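Local coordinates for protein exopolygalacturonate lyase (Vibrio vulnificus, PDB 5A29) that probably cleaves pectate (polygalacturonate) by beta-elimination as a family 2 polysaccharide lyase and carries a manganese ion, at residues H550-A554 with G555-A559; D561-E564 with I565-T569. All blocks are in the same frame, centred on the assembly; numbering follows the deposited sequence.

Both contacts are local and follow each other near the C-terminal end of the chain: interaction 1 is a beta hairpin at 550-559, interaction 2 the short helix 561-564 with the turn that leaves it. Their centres lie about 12 Å apart. Each is partly buried, but interaction 1 combines buried residues (His550, Gly551, Phe553, Ala559) with exposed ones (Gly555 to Asn558), whereas the touching residues of interaction 2 are buried or partly exposed. Paired strand bonds and a histidine-asparagine bond hold the first; helical backbone bonds, a tyrosine ring and lysine and glutamine chains hold the second. Lys556 NZ and Glu564 OE2 join them in a 3.0 Å salt bridge.

Interaction 1: H550-A554 with G555-A559; sequences HGEFA and GKENA
Residues 550-559 form an antiparallel beta hairpin in which Phe553 and Lys556 close a type II' turn through two backbone bonds, Phe553 N to Lys556 O (2.9 Å) and Lys556 N to Phe553 O (2.8 Å). Gly551 and Ala559 form a second hydrogen-bonded pair, and the one-residue shift between the pairs is a beta bulge. On one face the Phe553 CB packs against Ala559 CB at 3.6 Å, while the Phe553 ring leads away to meet Trp71 edge-to-face. At the turn end, Lys556 NZ forms a salt bridge with Glu564. Near the bulge, chi1 of -64°, with Glu552 CG anti to the carbonyl carbon, sets CG 3.5 Å from Glu557 O; a bend at chi2 turns the carboxylate, whose OE1 is held by the backbone N of Asn148.

The other end of the hairpin lies beside the metal site. The nearest atom of the His550 side chain is about 4 Å from the manganese bound by His133, Glu154 and His196, and its backbone O accepts a bond from His133 ND1, consistent with a second-shell role in placing that ligand. With chi1 at -175°, the His550 ring edge swings to the second strand: CD2 lies 3.2 Å from Ala559 O, and NE2 donates to Asn558 OD1 at 2.6 Å, with the acceptor in the ring plane but the ring and amide planes 77° apart.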
loop_
_atom_site.group_PDB
_atom_site.type_symbol
_atom_site.label_atom_id
_atom_site.label_comp_id
_atom_site.label_asym_id
_atom_site.label_seq_id
_atom_site.Cartn_x
_atom_site.Cartn_y
_atom_site.Cartn_z
ATOM N N HIS A 550 -9.624 4.747 11.369
ATOM C CA HIS A 550 -9.149 5.856 12.150
ATOM C C HIS A 550 -10.382 6.600 12.735
ATOM O O HIS A 550 -11.293 6.973 11.986
ATOM C CB HIS A 550 -8.395 6.799 11.225
ATOM C CG HIS A 550 -7.751 7.941 11.934
ATOM N ND1 HIS A 550 -7.574 9.184 11.342
ATOM C CD2 HIS A 550 -7.272 8.048 13.195
ATOM C CE1 HIS A 550 -7.001 9.997 12.213
ATOM N NE2 HIS A 550 -6.798 9.332 13.345
ATOM N N GLY A 551 -10.381 6.814 14.037
ATOM C CA GLY A 551 -11.453 7.614 14.684
ATOM C C GLY A 551 -11.176 7.673 16.171
ATOM O O GLY A 551 -10.009 7.608 16.600
ATOM N N GLU A 552 -12.242 7.812 16.972
ATOM C CA GLU A 552 -12.076 7.861 18.441
ATOM C C GLU A 552 -12.334 6.448 18.998
ATOM O O GLU A 552 -13.387 5.858 18.754
ATOM C CB GLU A 552 -13.078 8.863 19.106
ATOM C CG GLU A 552 -12.896 10.338 18.714
ATOM C CD GLU A 552 -13.595 10.746 17.396
ATOM O OE1 GLU A 552 -14.743 10.296 17.080
ATOM O OE2 GLU A 552 -12.991 11.570 16.660
ATOM N N PHE A 553 -11.375 5.940 19.743
ATOM C CA PHE A 553 -11.471 4.568 20.260
ATOM C C PHE A 553 -11.468 4.676 21.768
ATOM O O PHE A 553 -10.476 5.077 22.323
ATOM C CB PHE A 553 -10.243 3.750 19.796
ATOM C CG PHE A 553 -10.401 2.252 20.001
ATOM C CD1 PHE A 553 -10.145 1.678 21.256
ATOM C CD2 PHE A 553 -10.897 1.452 18.978
ATOM C CE1 PHE A 553 -10.339 0.310 21.468
ATOM C CE2 PHE A 553 -11.088 0.076 19.192
ATOM C CZ PHE A 553 -10.811 -0.487 20.439
ATOM N N ALA A 554 -12.569 4.325 22.432
ATOM C CA ALA A 554 -12.625 4.426 23.916
ATOM C C ALA A 554 -12.138 5.800 24.369
ATOM O O ALA A 554 -12.626 6.826 23.884
ATOM C CB ALA A 554 -11.774 3.360 24.572
ATOM N N GLY A 555 -11.120 5.796 25.222
ATOM C CA GLY A 555 -10.563 7.026 25.811
ATOM C C GLY A 555 -9.707 7.864 24.869
ATOM O O GLY A 555 -9.290 8.957 25.244
ATOM N N LYS A 556 -9.457 7.376 23.640
ATOM C CA LYS A 556 -8.373 7.918 22.829
ATOM C C LYS A 556 -8.924 8.614 21.603
ATOM O O LYS A 556 -9.579 7.998 20.793
ATOM C CB LYS A 556 -7.398 6.811 22.417
ATOM C CG LYS A 556 -5.996 7.326 22.241
ATOM C CD LYS A 556 -5.367 6.679 21.036
ATOM C CE LYS A 556 -3.910 6.385 21.293
ATOM N NZ LYS A 556 -3.829 5.303 22.315
ATOM N N GLU A 557 -8.632 9.905 21.467
ATOM C CA GLU A 557 -9.206 10.703 20.410
ATOM C C GLU A 557 -8.676 10.364 19.014
ATOM O O GLU A 557 -9.425 10.286 18.028
ATOM C CB GLU A 557 -8.980 12.181 20.721
ATOM C CG GLU A 557 -10.227 12.905 21.198
ATOM C CD GLU A 557 -10.274 14.337 20.679
ATOM O OE1 GLU A 557 -9.295 15.083 20.925
ATOM O OE2 GLU A 557 -11.260 14.708 19.988
ATOM N N ASN A 558 -7.382 10.177 18.899
ATOM C CA ASN A 558 -6.864 10.080 17.546
ATOM C C ASN A 558 -6.279 8.651 17.405
ATOM O O ASN A 558 -5.111 8.398 17.730
ATOM C CB ASN A 558 -5.854 11.202 17.355
ATOM C CG ASN A 558 -5.065 11.061 16.092
ATOM O OD1 ASN A 558 -5.626 10.988 15.006
ATOM N ND2 ASN A 558 -3.748 11.038 16.225
ATOM N N ALA A 559 -7.150 7.695 17.096
ATOM C CA ALA A 559 -6.742 6.288 17.262
ATOM C C ALA A 559 -6.866 5.497 15.981
ATOM O O ALA A 559 -7.821 5.668 15.234
ATOM C CB ALA A 559 -7.598 5.622 18.346
HETATM O O HOH W 1 -10.324 11.124 15.830
#

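Interaction 2: D561-E564 with I565-T569; sequences DTNE and IYKQT
This is a local contact at the C-terminal end of the one-turn helix 561-564, where the chain leaves the helix through a type I beta turn from Ile565 to Gln568. It packs the end of the chain beside the preceding hairpin, through Ile565 and Glu564 on Phe553, and beside strand 514-516, through Tyr566 on Ser516. Two successive amides share one carbonyl: Ile565 N and Tyr566 N both donate to Asp561 O, at 2.8 and 3.0 Å, the second nearly in line with the carbonyl. Lys567 N adds a weak bond to Asn563 O.

The Tyr566 ring and the Asp561 carboxylate meet at an angle, OD2 at the ring edge 3.7 Å from CE2, the planes 77° apart. One face of the ring is covered by Ile565 CG2, centred 3.7 Å above it. A water ties the two polar ends together, donating to Asp561 OD2 and accepting from Tyr566 OH. The other carboxylate oxygen, OD1, takes a bond from the backbone N of Ile549, so both ends of the carboxylate have partners.

Lys567 runs extended beyond CG and crosses Asn563 at about a right angle, CD resting 3.5 Å from Asn563 OD1; its amine bonds to the backbone of a bound peptide. The Asn563 amide also donates through ND2 to Glu564 OE2, approaching from above the carboxylate plane. Gln568 CG, anti to its carbonyl carbon, lies 3.2 Å from Glu564 O, and the bend at chi2 (-48°) turns the amide back so that NE2 donates to Asn563 O at 3.3 Å, the acceptor lying in the amide plane of Gln568.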
loop_
_atom_site.group_PDB
_atom_site.type_symbol
_atom_site.label_atom_id
_atom_site.label_comp_id
_atom_site.label_asym_id
_atom_site.label_seq_id
_atom_site.Cartn_x
_atom_site.Cartn_y
_atom_site.Cartn_z
ATOM N N ASP A 561 -7.133 1.404 14.486
ATOM C CA ASP A 561 -7.283 -0.045 14.801
ATOM C C ASP A 561 -5.947 -0.836 14.793
ATOM O O ASP A 561 -5.709 -1.731 15.647
ATOM C CB ASP A 561 -8.300 -0.715 13.890
ATOM C CG ASP A 561 -7.879 -0.721 12.390
ATOM O OD1 ASP A 561 -7.022 0.083 12.017
ATOM O OD2 ASP A 561 -8.438 -1.506 11.577
ATOM N N THR A 562 -5.040 -0.408 13.922
ATOM C CA THR A 562 -3.681 -0.921 13.840
ATOM C C THR A 562 -3.042 -1.027 15.197
ATOM O O THR A 562 -2.381 -1.994 15.484
ATOM C CB THR A 562 -2.836 0.070 12.980
ATOM O OG1 THR A 562 -3.622 0.375 11.805
ATOM C CG2 THR A 562 -1.569 -0.589 12.487
ATOM N N ASN A 563 -3.230 -0.015 16.045
ATOM C CA ASN A 563 -2.658 -0.053 17.360
ATOM C C ASN A 563 -3.684 -0.542 18.378
ATOM O O ASN A 563 -3.404 -1.475 19.114
ATOM C CB ASN A 563 -2.215 1.336 17.762
ATOM C CG ASN A 563 -1.533 1.328 19.098
ATOM O OD1 ASN A 563 -0.459 0.733 19.253
ATOM N ND2 ASN A 563 -2.168 1.946 20.092
ATOM N N GLU A 564 -4.866 0.072 18.398
ATOM C CA GLU A 564 -5.851 -0.140 19.494
ATOM C C GLU A 564 -6.387 -1.565 19.480
ATOM O O GLU A 564 -6.837 -2.061 20.530
ATOM C CB GLU A 564 -7.046 0.830 19.394
ATOM C CG GLU A 564 -6.600 2.313 19.504
ATOM C CD GLU A 564 -5.613 2.577 20.644
ATOM O OE1 GLU A 564 -5.947 2.301 21.816
ATOM O OE2 GLU A 564 -4.488 3.045 20.405
ATOM N N ILE A 565 -6.414 -2.186 18.296
ATOM C CA ILE A 565 -6.810 -3.588 18.170
ATOM C C ILE A 565 -5.619 -4.537 17.906
ATOM O O ILE A 565 -5.324 -5.422 18.720
ATOM C CB ILE A 565 -7.914 -3.787 17.139
ATOM C CG1 ILE A 565 -9.159 -2.990 17.565
ATOM C CG2 ILE A 565 -8.170 -5.279 16.874
ATOM C CD1 ILE A 565 -10.285 -2.922 16.558
ATOM N N TYR A 566 -4.900 -4.328 16.798
ATOM C CA TYR A 566 -4.014 -5.349 16.287
ATOM C C TYR A 566 -2.671 -5.416 16.970
ATOM O O TYR A 566 -1.898 -6.376 16.698
ATOM C CB TYR A 566 -3.886 -5.284 14.726
ATOM C CG TYR A 566 -5.239 -5.510 14.094
ATOM C CD1 TYR A 566 -5.821 -6.783 14.092
ATOM C CD2 TYR A 566 -5.984 -4.445 13.600
ATOM C CE1 TYR A 566 -7.049 -7.004 13.522
ATOM C CE2 TYR A 566 -7.212 -4.647 13.034
ATOM C CZ TYR A 566 -7.741 -5.936 13.029
ATOM O OH TYR A 566 -8.959 -6.160 12.482
ATOM N N LYS A 567 -2.381 -4.467 17.865
ATOM C CA LYS A 567 -1.154 -4.559 18.678
ATOM C C LYS A 567 -1.414 -4.917 20.167
ATOM O O LYS A 567 -0.472 -5.018 20.931
ATOM C CB LYS A 567 -0.306 -3.261 18.637
ATOM C CG LYS A 567 0.320 -2.996 17.274
ATOM C CD LYS A 567 1.182 -1.762 17.374
ATOM C CE LYS A 567 1.941 -1.628 16.099
ATOM N NZ LYS A 567 2.838 -0.447 16.237
ATOM N N GLN A 568 -2.649 -5.169 20.502
ATOM C CA GLN A 568 -2.977 -5.674 21.864
ATOM C C GLN A 568 -2.331 -7.078 22.091
ATOM O O GLN A 568 -2.174 -7.918 21.149
ATOM C CB GLN A 568 -4.505 -5.752 22.010
ATOM C CG GLN A 568 -5.187 -4.388 21.939
ATOM C CD GLN A 568 -4.491 -3.361 22.837
ATOM O OE1 GLN A 568 -4.498 -3.525 24.048
ATOM N NE2 GLN A 568 -3.830 -2.331 22.237
ATOM N N THR A 569 -1.930 -7.336 23.326
ATOM C CA THR A 569 -1.231 -8.585 23.604
ATOM C C THR A 569 -2.183 -9.451 24.417
ATOM O O THR A 569 -3.200 -8.960 24.936
ATOM C CB THR A 569 0.089 -8.373 24.325
ATOM O OG1 THR A 569 -0.136 -7.503 25.425
ATOM C CG2 THR A 569 1.151 -7.750 23.378
HETATM O O HOH W 2 -10.343 -3.652 11.766
#